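Local atomic coordinates of halotolerant alpha-type carbonic anhydrase (dCA II) (Dunaliella salina, PDB entry 1Y7W), a protein that catalyses the reversible hydration of carbon dioxide to bicarbonate as a zinc-dependent, salt-tolerant alpha-type carbonic anhydrase. Residues G87-N92 with I208-V213; D106-N111 with F124-F129; L61-S66 with V286-Y291; L222-Y227 with K241-T246. All coordinates share one frame; numbering follows the deposited sequence.

Contact 1: G87-N92 with I208-V213; sequences GITLTN and IDNINV. With NA (sodium ion), chain C.
Leu90 and Ile211 form the hydrogen-bonded pair of a short antiparallel ladder between 87-92 and 208-213, whose touching parts run 152° apart. Leu90 N donates to Ile211 O at 2.7 Å, and Ile211 N returns a bond to Leu90 O; both donors lie in the plane of the carbonyl they meet. Thr89 and Asn212 make the adjoining non-hydrogen-bonded pair, after which Val213 N reaches Ile88 O only weakly, at 3.5 Å. Beyond Leu90, Asn210 OD1 accepts from Asn92 N at 3.2 Å, the donor tilted 21° from the amide carbonyl plane. On the side of Leu90 and Ile211, Val213 CG2, placed beside its own backbone N (CG1 anti, chi1 -180°), meets Leu90 CG at 3.6 Å, while Phe129 of strand 120-133 touches both Leu90 and Ile211. Gly87 O binds the sodium ion at 2.4 Å, with Gly82, Gln84 and two waters completing its ligands. The side of Leu90 and Ile211 is thus apolar, whereas on the polar side of Thr89 water 1 links its OG1 to the sodium ion.

Contact 2: D106-N111 with F124-F129; sequences DQPAAN and FVPIQF
Val125 meets Gln107 and Pro108 through a single methyl group. Its CG1, anti to the backbone N (chi1 -178°), comes to 3.6 Å from Gln107 CG, and the glutamine chain, extended beyond that atom, crosses the valine at about a right angle, with CD and NE2 also near the same methyl. CG1 further lies 3.7 Å from Pro108 O, so it sits against both the glutamine stem and the proline backbone. At Pro126 two pyrrolidine rings meet obliquely: Pro108 CG lies 4.0 Å from Pro126 CD, and Pro108 CD is 3.4 Å from Pro126 O, a close approach of ring carbon to carbonyl. Pro108 also touches Leu90, which extends this packing toward strand 89-90. Ile127 ends the row, where its CG2 is 4.0 Å from Gln107 OE1 and the two side chains run alongside each other. The contact rests on van der Waals packing, while the backbones of Val125 and Ile127 bond to Gln154 and Val152 of strand 147-155. The arrangement is that of a surface loop laid over a strand of the large, mainly antiparallel sheet of the alpha-carbonic anhydrase fold; the same strand, 120-133, carries the zinc ligands His130 and His132.

Contact 3: L61-S66 with V286-Y291; sequences LMEPSS and VYKYNY
Backbone hydrogen bonds join Met62 to the residues flanking Tyr287. Met62 N donates to Val286 O at 2.9 Å, nearly straight at 169°, and Lys288 N donates to Met62 O from nearly along the C=O axis; together they make a single bridge. Apolar packing lies beside it. Leu61 CD2 meets Val286 CG1 at 3.5 Å, and Leu61 CB rests against Lys288 CB. Pro64 CB lies 3.4 Å from Tyr289 CE2, the two side chains passing antiparallel. Round the Tyr287 ring, Glu63 O and Ser66 OG come to the edge, and Ser66 N and OG both donate to that same carbonyl oxygen. The charged pair is looser: Lys288 CG lies between the backbone N and the carbonyl carbon (chi1 52°), and the chain then runs extended past Leu61 to Glu63, giving a long salt bridge, OE2 to NZ 3.9 Å. With Lys288 cut back to alanine, Glu63 would probably lose this charged mate, and Leu61 CB the stem beyond the lysine CB. Water 3 joins Pro64 O to Tyr289 OH, which also bonds to Arg67, and water 4 joins Ser66 O to Tyr287 OH. The C-terminal strand is thus held to the 61-66 loop by its two backbone bonds and by apolar packing of Val286, the lysine stem and the tyrosine rings, with the long charge pair and waters at the periphery.

Contact 4: L222-Y227 with K241-T246; sequences LKYAGY and KWHVFT
The Phe245 ring receives Tyr224 CB over the centre of one face, a CH-pi contact 3.8 Å from the ring centroid and 5° off the normal. Tyr224's own ring lies oblique to those of Phe245 and His243, its CE2 3.4 Å from His243 CD2. Tyr227, with CG between its backbone N and carbonyl carbon (chi1 71°), takes Trp242 CB over one face at 3.4 Å from CE1 and has Val244 CG2 at its edge; its ring is near parallel to the five-membered ring of Trp242 but barely overlaps it, and Tyr227 OH lies 3.7 Å above one face of that indole, toward its rim. A serine at Phe245 would probably leave Tyr224 CB without its aromatic seat and open a gap in the three-ring cluster. These residues belong to the antiparallel hairpin of strands 224-229 and 240-251 in the large carbonic anhydrase sheet. Ala225 and Val244 exchange two backbone bonds, N to O 2.8 Å in each direction. The polar ends have partners beyond the hairpin pair: Tyr227 OH bonds to His138 and Ser52, Trp242 NE1 to Ser230 O.

The four contacts form two touching pairs. Contacts 1 and 2, with centres 10 Å apart, meet where Thr91 O and Asp106 N lie 2.8 Å apart, probably hydrogen-bonded. Contacts 3 and 4, centres 9 Å apart, share the sheet edge: strand 287-289 adds to 224-229, and Tyr291 OH lies 2.8 Å from Thr246 OG1, probably a hydrogen bond. Contacts 2 and 4 reach the same sheet without touching, their nearest atoms about 6 Å apart. Contact 4 comes near the zinc ion, the Trp242 side chain being about 5 Å from it, whereas that of Ile127 in contact 2 stays about 11 Å away. Contact 1 contributes one sodium ligand, Gly87 O; the Pro108 side chain is about 10 Å from that ion.

Contact 1: G87-N92 with I208-V213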
loop_
_atom_site.group_PDB
_atom_site.type_symbol
_atom_site.label_atom_id
_atom_site.label_comp_id
_atom_site.label_asym_id
_atom_site.label_seq_id
_atom_site.Cartn_x
_atom_site.Cartn_y
_atom_site.Cartn_z
ATOM N N GLY A 87 -9.304 5.380 18.788
ATOM C CA GLY A 87 -8.428 5.778 17.678
ATOM C C GLY A 87 -7.247 4.832 17.698
ATOM O O GLY A 87 -6.737 4.481 18.762
ATOM N N ILE A 88 -6.800 4.396 16.518
ATOM C CA ILE A 88 -5.711 3.441 16.435
ATOM C C ILE A 88 -4.325 4.065 16.356
ATOM O O ILE A 88 -4.084 4.997 15.553
ATOM C CB ILE A 88 -5.908 2.503 15.166
ATOM C CG1 ILE A 88 -7.081 1.527 15.426
ATOM C CG2 ILE A 88 -4.631 1.669 14.915
ATOM C CD1 ILE A 88 -7.373 0.514 14.289
ATOM N N THR A 89 -3.408 3.547 17.173
ATOM C CA THR A 89 -2.006 3.978 17.096
ATOM C C THR A 89 -1.219 2.728 16.793
ATOM O O THR A 89 -1.348 1.732 17.488
ATOM C CB THR A 89 -1.484 4.546 18.416
ATOM O OG1 THR A 89 -2.245 5.725 18.736
ATOM C CG2 THR A 89 0.040 4.906 18.238
ATOM N N LEU A 90 -0.383 2.762 15.754
ATOM C CA LEU A 90 0.444 1.606 15.401
ATOM C C LEU A 90 1.592 1.650 16.411
ATOM O O LEU A 90 2.354 2.605 16.452
ATOM C CB LEU A 90 0.970 1.786 13.975
ATOM C CG LEU A 90 -0.169 1.905 12.944
ATOM C CD1 LEU A 90 0.480 1.900 11.577
ATOM C CD2 LEU A 90 -1.160 0.749 13.067
ATOM N N THR A 91 1.712 0.591 17.197
ATOM C CA THR A 91 2.718 0.559 18.244
ATOM C C THR A 91 3.849 -0.453 18.019
ATOM O O THR A 91 3.670 -1.436 17.300
ATOM C CB THR A 91 2.027 0.285 19.607
ATOM O OG1 THR A 91 1.681 -1.091 19.680
ATOM C CG2 THR A 91 0.780 1.131 19.755
ATOM N N ASN A 92 5.013 -0.199 18.640
ATOM C CA ASN A 92 6.177 -1.085 18.489
ATOM C C ASN A 92 6.447 -1.152 16.942
ATOM O O ASN A 92 6.676 -2.217 16.369
ATOM C CB ASN A 92 5.891 -2.488 19.068
ATOM C CG ASN A 92 7.094 -3.436 18.965
ATOM O OD1 ASN A 92 8.249 -2.994 18.826
ATOM N ND2 ASN A 92 6.838 -4.755 19.054
ATOM N N ILE A 208 11.084 2.445 15.115
ATOM C CA ILE A 208 10.780 3.815 14.859
ATOM C C ILE A 208 9.620 4.167 15.821
ATOM O O ILE A 208 9.087 3.269 16.476
ATOM C CB ILE A 208 10.386 4.059 13.393
ATOM C CG1 ILE A 208 9.280 3.096 12.997
ATOM C CG2 ILE A 208 11.625 3.962 12.497
ATOM C CD1 ILE A 208 8.566 3.496 11.675
ATOM N N ASP A 209 9.283 5.442 15.909
ATOM C CA ASP A 209 8.258 5.929 16.816
ATOM C C ASP A 209 6.879 5.411 16.452
ATOM O O ASP A 209 6.625 5.055 15.295
ATOM C CB ASP A 209 8.149 7.463 16.801
ATOM C CG ASP A 209 9.374 8.170 17.353
ATOM O OD1 ASP A 209 10.158 7.564 18.087
ATOM O OD2 ASP A 209 9.521 9.368 17.036
ATOM N N ASN A 210 5.983 5.441 17.437
ATOM C CA ASN A 210 4.618 5.004 17.218
ATOM C C ASN A 210 3.971 5.898 16.199
ATOM O O ASN A 210 4.365 7.052 16.029
ATOM C CB ASN A 210 3.840 5.082 18.501
ATOM C CG ASN A 210 4.273 4.045 19.484
ATOM O OD1 ASN A 210 4.798 2.964 19.117
ATOM N ND2 ASN A 210 4.030 4.344 20.761
ATOM N N ILE A 211 2.926 5.385 15.552
ATOM C CA ILE A 211 2.284 6.143 14.477
ATOM C C ILE A 211 0.769 6.304 14.667
ATOM O O ILE A 211 0.067 5.309 14.860
ATOM C CB ILE A 211 2.518 5.369 13.150
ATOM C CG1 ILE A 211 4.044 5.247 12.909
ATOM C CG2 ILE A 211 1.765 6.040 11.983
ATOM C CD1 ILE A 211 4.384 4.369 11.660
ATOM N N ASN A 212 0.303 7.536 14.534
ATOM C CA ASN A 212 -1.100 7.913 14.683
ATOM C C ASN A 212 -1.693 7.774 13.256
ATOM O O ASN A 212 -1.460 8.609 12.373
ATOM C CB ASN A 212 -1.130 9.369 15.193
ATOM C CG ASN A 212 -2.541 9.861 15.594
ATOM O OD1 ASN A 212 -2.699 10.679 16.564
ATOM N ND2 ASN A 212 -3.561 9.426 14.856
ATOM N N VAL A 213 -2.443 6.700 13.032
ATOM C CA VAL A 213 -2.958 6.442 11.688
ATOM C C VAL A 213 -3.718 7.595 11.097
ATOM O O VAL A 213 -3.434 8.050 9.969
ATOM C CB VAL A 213 -3.824 5.160 11.656
ATOM C CG1 VAL A 213 -4.346 4.912 10.200
ATOM C CG2 VAL A 213 -2.979 3.977 12.035
HETATM NA NA NA C . -5.931 5.393 20.818
HETATM O O HOH W 1 -4.045 4.292 20.613
HETATM O O HOH W 2 -6.922 3.583 21.740
#

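Contact 2: D106-N111 with F124-F129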
loop_
_atom_site.group_PDB
_atom_site.type_symbol
_atom_site.label_atom_id
_atom_site.label_comp_id
_atom_site.label_asym_id
_atom_site.label_seq_id
_atom_site.Cartn_x
_atom_site.Cartn_y
_atom_site.Cartn_z
ATOM N N ASP A 106 2.792 -3.886 16.162
ATOM C CA ASP A 106 1.965 -4.829 16.880
ATOM C C ASP A 106 0.589 -4.858 16.195
ATOM O O ASP A 106 0.083 -3.810 15.788
ATOM C CB ASP A 106 1.820 -4.356 18.313
ATOM C CG ASP A 106 3.084 -4.533 19.113
ATOM O OD1 ASP A 106 3.221 -3.816 20.124
ATOM O OD2 ASP A 106 3.918 -5.371 18.728
ATOM N N GLN A 107 -0.012 -6.026 16.050
ATOM C CA GLN A 107 -1.337 -6.069 15.400
ATOM C C GLN A 107 -2.420 -5.367 16.185
ATOM O O GLN A 107 -2.633 -5.668 17.373
ATOM C CB GLN A 107 -1.788 -7.497 15.183
ATOM C CG GLN A 107 -1.593 -7.978 13.766
ATOM C CD GLN A 107 -1.925 -9.476 13.618
ATOM O OE1 GLN A 107 -1.261 -10.195 12.836
ATOM N NE2 GLN A 107 -2.958 -9.950 14.366
ATOM N N PRO A 108 -3.101 -4.391 15.564
ATOM C CA PRO A 108 -4.172 -3.692 16.272
ATOM C C PRO A 108 -5.275 -4.734 16.610
ATOM O O PRO A 108 -5.508 -5.677 15.869
ATOM C CB PRO A 108 -4.678 -2.655 15.248
ATOM C CG PRO A 108 -3.502 -2.384 14.417
ATOM C CD PRO A 108 -2.819 -3.754 14.268
ATOM N N ALA A 109 -5.980 -4.534 17.714
ATOM C CA ALA A 109 -7.013 -5.508 18.085
ATOM C C ALA A 109 -8.328 -4.867 18.506
ATOM O O ALA A 109 -9.270 -5.583 18.895
ATOM C CB ALA A 109 -6.484 -6.471 19.230
ATOM N N ALA A 110 -8.412 -3.542 18.441
ATOM C CA ALA A 110 -9.643 -2.862 18.813
ATOM C C ALA A 110 -10.034 -1.831 17.772
ATOM O O ALA A 110 -9.173 -1.339 17.063
ATOM C CB ALA A 110 -9.476 -2.151 20.170
ATOM N N ASN A 111 -11.322 -1.504 17.702
ATOM C CA ASN A 111 -11.788 -0.470 16.776
ATOM C C ASN A 111 -11.375 -0.754 15.353
ATOM O O ASN A 111 -11.109 0.158 14.582
ATOM C CB ASN A 111 -11.239 0.882 17.219
ATOM C CG ASN A 111 -11.646 1.214 18.637
ATOM O OD1 ASN A 111 -12.839 1.333 18.904
ATOM N ND2 ASN A 111 -10.668 1.344 19.560
ATOM N N PHE A 124 -11.115 -6.087 9.700
ATOM C CA PHE A 124 -9.809 -6.168 9.069
ATOM C C PHE A 124 -8.690 -5.685 9.980
ATOM O O PHE A 124 -8.803 -4.660 10.627
ATOM C CB PHE A 124 -9.840 -5.368 7.763
ATOM C CG PHE A 124 -10.540 -6.121 6.679
ATOM C CD1 PHE A 124 -9.824 -6.942 5.813
ATOM C CD2 PHE A 124 -11.949 -6.140 6.628
ATOM C CE1 PHE A 124 -10.500 -7.780 4.891
ATOM C CE2 PHE A 124 -12.631 -6.985 5.696
ATOM C CZ PHE A 124 -11.894 -7.786 4.845
ATOM N N VAL A 125 -7.626 -6.470 10.019
ATOM C CA VAL A 125 -6.484 -6.155 10.873
ATOM C C VAL A 125 -5.289 -5.615 10.041
ATOM O O VAL A 125 -4.813 -6.306 9.192
ATOM C CB VAL A 125 -6.004 -7.444 11.598
ATOM C CG1 VAL A 125 -4.846 -7.131 12.523
ATOM C CG2 VAL A 125 -7.254 -8.091 12.376
ATOM N N PRO A 126 -4.855 -4.382 10.275
ATOM C CA PRO A 126 -3.695 -3.826 9.547
ATOM C C PRO A 126 -2.493 -4.709 9.900
ATOM O O PRO A 126 -2.252 -4.974 11.104
ATOM C CB PRO A 126 -3.535 -2.427 10.141
ATOM C CG PRO A 126 -4.955 -2.060 10.549
ATOM C CD PRO A 126 -5.483 -3.376 11.144
ATOM N N ILE A 127 -1.755 -5.186 8.887
ATOM C CA ILE A 127 -0.614 -6.047 9.182
ATOM C C ILE A 127 0.749 -5.415 8.800
ATOM O O ILE A 127 1.797 -5.845 9.280
ATOM C CB ILE A 127 -0.766 -7.473 8.553
ATOM C CG1 ILE A 127 -1.130 -7.361 7.075
ATOM C CG2 ILE A 127 -1.899 -8.294 9.334
ATOM C CD1 ILE A 127 -0.927 -8.664 6.289
ATOM N N GLN A 128 0.738 -4.431 7.915
ATOM C CA GLN A 128 1.997 -3.716 7.562
ATOM C C GLN A 128 1.624 -2.592 6.610
ATOM O O GLN A 128 0.476 -2.539 6.144
ATOM C CB GLN A 128 2.955 -4.658 6.832
ATOM C CG GLN A 128 2.303 -5.413 5.641
ATOM C CD GLN A 128 2.868 -4.997 4.305
ATOM O OE1 GLN A 128 2.940 -3.818 3.982
ATOM N NE2 GLN A 128 3.258 -5.966 3.516
ATOM N N PHE A 129 2.545 -1.663 6.370
ATOM C CA PHE A 129 2.284 -0.727 5.281
ATOM C C PHE A 129 3.604 -0.597 4.534
ATOM O O PHE A 129 4.686 -0.894 5.086
ATOM C CB PHE A 129 1.663 0.624 5.709
ATOM C CG PHE A 129 2.537 1.516 6.562
ATOM C CD1 PHE A 129 3.566 2.261 6.008
ATOM C CD2 PHE A 129 2.220 1.729 7.904
ATOM C CE1 PHE A 129 4.270 3.227 6.762
ATOM C CE2 PHE A 129 2.908 2.688 8.661
ATOM C CZ PHE A 129 3.924 3.437 8.089
#

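Contact 3: L61-S66 with V286-Y291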
loop_
_atom_site.group_PDB
_atom_site.type_symbol
_atom_site.label_atom_id
_atom_site.label_comp_id
_atom_site.label_asym_id
_atom_site.label_seq_id
_atom_site.Cartn_x
_atom_site.Cartn_y
_atom_site.Cartn_z
ATOM N N LEU A 61 -16.492 6.695 -12.197
ATOM C CA LEU A 61 -16.784 5.970 -10.942
ATOM C C LEU A 61 -18.308 5.762 -10.789
ATOM O O LEU A 61 -19.098 6.680 -11.063
ATOM C CB LEU A 61 -16.228 6.751 -9.738
ATOM C CG LEU A 61 -14.706 6.975 -9.838
ATOM C CD1 LEU A 61 -14.198 7.807 -8.630
ATOM C CD2 LEU A 61 -14.016 5.618 -9.885
ATOM N N MET A 62 -18.686 4.575 -10.347
ATOM C CA MET A 62 -20.073 4.202 -10.144
ATOM C C MET A 62 -20.481 4.386 -8.671
ATOM O O MET A 62 -19.635 4.592 -7.782
ATOM C CB MET A 62 -20.291 2.749 -10.571
ATOM C CG MET A 62 -19.948 2.438 -12.031
ATOM S SD MET A 62 -21.042 3.416 -13.228
ATOM C CE MET A 62 -20.012 4.699 -13.684
ATOM N N GLU A 63 -21.792 4.340 -8.435
ATOM C CA GLU A 63 -22.350 4.495 -7.095
ATOM C C GLU A 63 -22.101 3.241 -6.292
ATOM O O GLU A 63 -22.195 2.156 -6.789
ATOM C CB GLU A 63 -23.856 4.813 -7.170
ATOM C CG GLU A 63 -24.157 6.158 -7.889
ATOM C CD GLU A 63 -23.393 7.350 -7.295
ATOM O OE1 GLU A 63 -23.171 7.377 -6.055
ATOM O OE2 GLU A 63 -23.016 8.286 -8.069
ATOM N N PRO A 64 -21.747 3.404 -5.012
ATOM C CA PRO A 64 -21.477 2.242 -4.172
ATOM C C PRO A 64 -22.547 1.195 -4.133
ATOM O O PRO A 64 -22.215 0.010 -4.107
ATOM C CB PRO A 64 -21.247 2.847 -2.788
ATOM C CG PRO A 64 -20.732 4.223 -3.113
ATOM C CD PRO A 64 -21.589 4.648 -4.254
ATOM N N SER A 65 -23.823 1.605 -4.105
ATOM C CA SER A 65 -24.873 0.597 -4.027
ATOM C C SER A 65 -24.916 -0.288 -5.259
ATOM O O SER A 65 -25.491 -1.366 -5.209
ATOM C CB SER A 65 -26.246 1.250 -3.797
ATOM O OG SER A 65 -26.586 2.066 -4.929
ATOM N N SER A 66 -24.282 0.130 -6.365
ATOM C CA SER A 66 -24.302 -0.734 -7.565
ATOM C C SER A 66 -23.214 -1.797 -7.554
ATOM O O SER A 66 -23.111 -2.604 -8.479
ATOM C CB SER A 66 -24.186 0.103 -8.845
ATOM O OG SER A 66 -22.916 0.754 -8.993
ATOM N N VAL A 286 -15.394 0.634 -11.147
ATOM C CA VAL A 286 -14.678 1.173 -9.980
ATOM C C VAL A 286 -15.751 2.050 -9.359
ATOM O O VAL A 286 -16.490 2.701 -10.070
ATOM C CB VAL A 286 -13.432 1.971 -10.424
ATOM C CG1 VAL A 286 -12.623 2.467 -9.171
ATOM C CG2 VAL A 286 -12.505 1.047 -11.268
ATOM N N TYR A 287 -15.808 2.096 -8.031
ATOM C CA TYR A 287 -16.879 2.825 -7.337
ATOM C C TYR A 287 -16.342 3.981 -6.512
ATOM O O TYR A 287 -15.215 3.933 -6.061
ATOM C CB TYR A 287 -17.654 1.796 -6.469
ATOM C CG TYR A 287 -18.063 0.591 -7.281
ATOM C CD1 TYR A 287 -17.187 -0.479 -7.480
ATOM C CD2 TYR A 287 -19.308 0.556 -7.916
ATOM C CE1 TYR A 287 -17.533 -1.559 -8.287
ATOM C CE2 TYR A 287 -19.664 -0.509 -8.733
ATOM C CZ TYR A 287 -18.786 -1.554 -8.910
ATOM O OH TYR A 287 -19.190 -2.622 -9.624
ATOM N N LYS A 288 -17.134 5.037 -6.372
ATOM C CA LYS A 288 -16.739 6.201 -5.595
ATOM C C LYS A 288 -17.384 6.206 -4.213
ATOM O O LYS A 288 -18.596 6.066 -4.074
ATOM C CB LYS A 288 -17.104 7.488 -6.324
ATOM C CG LYS A 288 -18.541 7.599 -6.776
ATOM C CD LYS A 288 -18.667 8.919 -7.455
ATOM C CE LYS A 288 -20.009 9.123 -8.117
ATOM N NZ LYS A 288 -19.907 10.507 -8.785
ATOM N N TYR A 289 -16.550 6.420 -3.205
ATOM C CA TYR A 289 -16.994 6.428 -1.821
ATOM C C TYR A 289 -16.682 7.773 -1.159
ATOM O O TYR A 289 -15.617 8.368 -1.357
ATOM C CB TYR A 289 -16.296 5.292 -1.067
ATOM C CG TYR A 289 -16.662 3.900 -1.558
ATOM C CD1 TYR A 289 -15.944 3.292 -2.585
ATOM C CD2 TYR A 289 -17.770 3.229 -1.042
ATOM C CE1 TYR A 289 -16.330 2.059 -3.093
ATOM C CE2 TYR A 289 -18.172 1.971 -1.529
ATOM C CZ TYR A 289 -17.440 1.400 -2.559
ATOM O OH TYR A 289 -17.764 0.157 -3.038
ATOM N N ASN A 290 -17.622 8.227 -0.353
ATOM C CA ASN A 290 -17.529 9.488 0.369
ATOM C C ASN A 290 -17.466 10.698 -0.550
ATOM O O ASN A 290 -16.924 11.727 -0.169
ATOM C CB ASN A 290 -16.316 9.519 1.334
ATOM C CG ASN A 290 -16.286 8.317 2.273
ATOM O OD1 ASN A 290 -17.288 7.982 2.899
ATOM N ND2 ASN A 290 -15.144 7.652 2.361
ATOM N N TYR A 291 -17.993 10.587 -1.762
ATOM C CA TYR A 291 -18.006 11.738 -2.669
ATOM C C TYR A 291 -19.320 12.535 -2.484
ATOM O O TYR A 291 -20.212 12.072 -1.717
ATOM C CB TYR A 291 -17.910 11.302 -4.138
ATOM C CG TYR A 291 -16.511 11.058 -4.680
ATOM C CD1 TYR A 291 -16.067 11.741 -5.820
ATOM C CD2 TYR A 291 -15.630 10.149 -4.071
ATOM C CE1 TYR A 291 -14.779 11.542 -6.341
ATOM C CE2 TYR A 291 -14.357 9.943 -4.583
ATOM C CZ TYR A 291 -13.927 10.640 -5.715
ATOM O OH TYR A 291 -12.661 10.474 -6.226
ATOM O OXT TYR A 291 -19.447 13.618 -3.133
HETATM O O HOH W 3 -20.108 -0.719 -2.368
HETATM O O HOH W 4 -21.491 -2.741 -11.145
#

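Contact 4: L222-Y227 with K241-T246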
loop_
_atom_site.group_PDB
_atom_site.type_symbol
_atom_site.label_atom_id
_atom_site.label_comp_id
_atom_site.label_asym_id
_atom_site.label_seq_id
_atom_site.Cartn_x
_atom_site.Cartn_y
_atom_site.Cartn_z
ATOM N N LEU A 222 -11.778 11.912 2.852
ATOM C CA LEU A 222 -11.997 10.476 2.879
ATOM C C LEU A 222 -12.456 9.989 1.521
ATOM O O LEU A 222 -12.814 8.831 1.385
ATOM C CB LEU A 222 -13.057 10.110 3.901
ATOM C CG LEU A 222 -12.620 10.426 5.332
ATOM C CD1 LEU A 222 -13.709 9.938 6.273
ATOM C CD2 LEU A 222 -11.297 9.753 5.641
ATOM N N LYS A 223 -12.457 10.867 0.516
ATOM C CA LYS A 223 -12.887 10.419 -0.818
ATOM C C LYS A 223 -12.016 9.286 -1.354
ATOM O O LYS A 223 -10.807 9.420 -1.397
ATOM C CB LYS A 223 -12.810 11.574 -1.829
ATOM C CG LYS A 223 -13.971 12.556 -1.652
ATOM C CD LYS A 223 -13.909 13.740 -2.674
ATOM C CE LYS A 223 -12.807 14.748 -2.326
ATOM N NZ LYS A 223 -12.986 16.150 -2.990
ATOM N N TYR A 224 -12.607 8.186 -1.785
ATOM C CA TYR A 224 -11.782 7.136 -2.371
ATOM C C TYR A 224 -12.508 6.316 -3.446
ATOM O O TYR A 224 -13.738 6.266 -3.511
ATOM C CB TYR A 224 -11.240 6.188 -1.269
ATOM C CG TYR A 224 -12.222 5.171 -0.693
ATOM C CD1 TYR A 224 -12.939 5.443 0.475
ATOM C CD2 TYR A 224 -12.392 3.921 -1.285
ATOM C CE1 TYR A 224 -13.819 4.489 1.058
ATOM C CE2 TYR A 224 -13.280 2.941 -0.709
ATOM C CZ TYR A 224 -13.984 3.245 0.454
ATOM O OH TYR A 224 -14.900 2.349 1.010
ATOM N N ALA A 225 -11.714 5.605 -4.233
ATOM C CA ALA A 225 -12.231 4.758 -5.290
ATOM C C ALA A 225 -12.016 3.310 -4.808
ATOM O O ALA A 225 -10.907 2.961 -4.439
ATOM C CB ALA A 225 -11.436 4.992 -6.562
ATOM N N GLY A 226 -13.045 2.486 -4.845
ATOM C CA GLY A 226 -12.891 1.109 -4.426
ATOM C C GLY A 226 -13.171 0.133 -5.570
ATOM O O GLY A 226 -14.043 0.375 -6.390
ATOM N N TYR A 227 -12.466 -0.996 -5.612
ATOM C CA TYR A 227 -12.737 -1.962 -6.671
ATOM C C TYR A 227 -12.129 -3.289 -6.231
ATOM O O TYR A 227 -11.363 -3.340 -5.217
ATOM C CB TYR A 227 -12.104 -1.498 -8.008
ATOM C CG TYR A 227 -10.587 -1.567 -8.062
ATOM C CD1 TYR A 227 -9.775 -0.563 -7.519
ATOM C CD2 TYR A 227 -9.960 -2.673 -8.661
ATOM C CE1 TYR A 227 -8.370 -0.628 -7.570
ATOM C CE2 TYR A 227 -8.551 -2.765 -8.725
ATOM C CZ TYR A 227 -7.762 -1.735 -8.178
ATOM O OH TYR A 227 -6.395 -1.853 -8.248
ATOM N N LYS A 241 -9.522 -6.194 -1.648
ATOM C CA LYS A 241 -10.533 -5.149 -1.839
ATOM C C LYS A 241 -9.676 -3.852 -1.770
ATOM O O LYS A 241 -9.063 -3.548 -0.729
ATOM C CB LYS A 241 -11.553 -5.146 -0.702
ATOM C CG LYS A 241 -12.361 -6.413 -0.635
ATOM C CD LYS A 241 -12.958 -6.822 -1.976
ATOM C CE LYS A 241 -13.934 -7.964 -1.769
ATOM N NZ LYS A 241 -14.490 -8.349 -3.126
ATOM N N TRP A 242 -9.625 -3.107 -2.881
ATOM C CA TRP A 242 -8.807 -1.912 -2.936
ATOM C C TRP A 242 -9.593 -0.660 -2.543
ATOM O O TRP A 242 -10.794 -0.535 -2.853
ATOM C CB TRP A 242 -8.208 -1.728 -4.379
ATOM C CG TRP A 242 -6.944 -2.533 -4.575
ATOM C CD1 TRP A 242 -6.813 -3.789 -5.146
ATOM C CD2 TRP A 242 -5.663 -2.151 -4.145
ATOM N NE1 TRP A 242 -5.500 -4.196 -5.102
ATOM C CE2 TRP A 242 -4.772 -3.198 -4.487
ATOM C CE3 TRP A 242 -5.167 -1.010 -3.496
ATOM C CZ2 TRP A 242 -3.399 -3.135 -4.209
ATOM C CZ3 TRP A 242 -3.816 -0.933 -3.223
ATOM C CH2 TRP A 242 -2.934 -2.006 -3.583
ATOM N N HIS A 243 -8.911 0.259 -1.865
ATOM C CA HIS A 243 -9.515 1.538 -1.469
ATOM C C HIS A 243 -8.424 2.579 -1.799
ATOM O O HIS A 243 -7.495 2.785 -1.027
ATOM C CB HIS A 243 -9.834 1.565 0.037
ATOM C CG HIS A 243 -10.605 0.377 0.529
ATOM N ND1 HIS A 243 -10.054 -0.888 0.615
ATOM C CD2 HIS A 243 -11.896 0.251 0.922
ATOM C CE1 HIS A 243 -10.980 -1.742 1.016
ATOM N NE2 HIS A 243 -12.105 -1.081 1.207
ATOM N N VAL A 244 -8.521 3.222 -2.957
ATOM C CA VAL A 244 -7.523 4.204 -3.360
ATOM C C VAL A 244 -8.038 5.634 -3.115
ATOM O O VAL A 244 -8.949 6.075 -3.801
ATOM C CB VAL A 244 -7.173 3.998 -4.844
ATOM C CG1 VAL A 244 -6.082 4.962 -5.251
ATOM C CG2 VAL A 244 -6.708 2.569 -5.049
ATOM N N PHE A 245 -7.500 6.316 -2.093
ATOM C CA PHE A 245 -7.913 7.682 -1.764
ATOM C C PHE A 245 -7.485 8.611 -2.863
ATOM O O PHE A 245 -6.359 8.594 -3.248
ATOM C CB PHE A 245 -7.313 8.078 -0.415
ATOM C CG PHE A 245 -7.985 7.359 0.701
ATOM C CD1 PHE A 245 -8.944 8.011 1.479
ATOM C CD2 PHE A 245 -7.803 5.973 0.857
ATOM C CE1 PHE A 245 -9.735 7.300 2.424
ATOM C CE2 PHE A 245 -8.576 5.232 1.782
ATOM C CZ PHE A 245 -9.546 5.910 2.577
ATOM N N THR A 246 -8.392 9.472 -3.293
ATOM C CA THR A 246 -8.103 10.357 -4.405
ATOM C C THR A 246 -7.528 11.736 -4.061
ATOM O O THR A 246 -7.121 12.434 -4.947
ATOM C CB THR A 246 -9.382 10.436 -5.308
ATOM O OG1 THR A 246 -10.509 10.810 -4.521
ATOM C CG2 THR A 246 -9.656 9.050 -5.914
#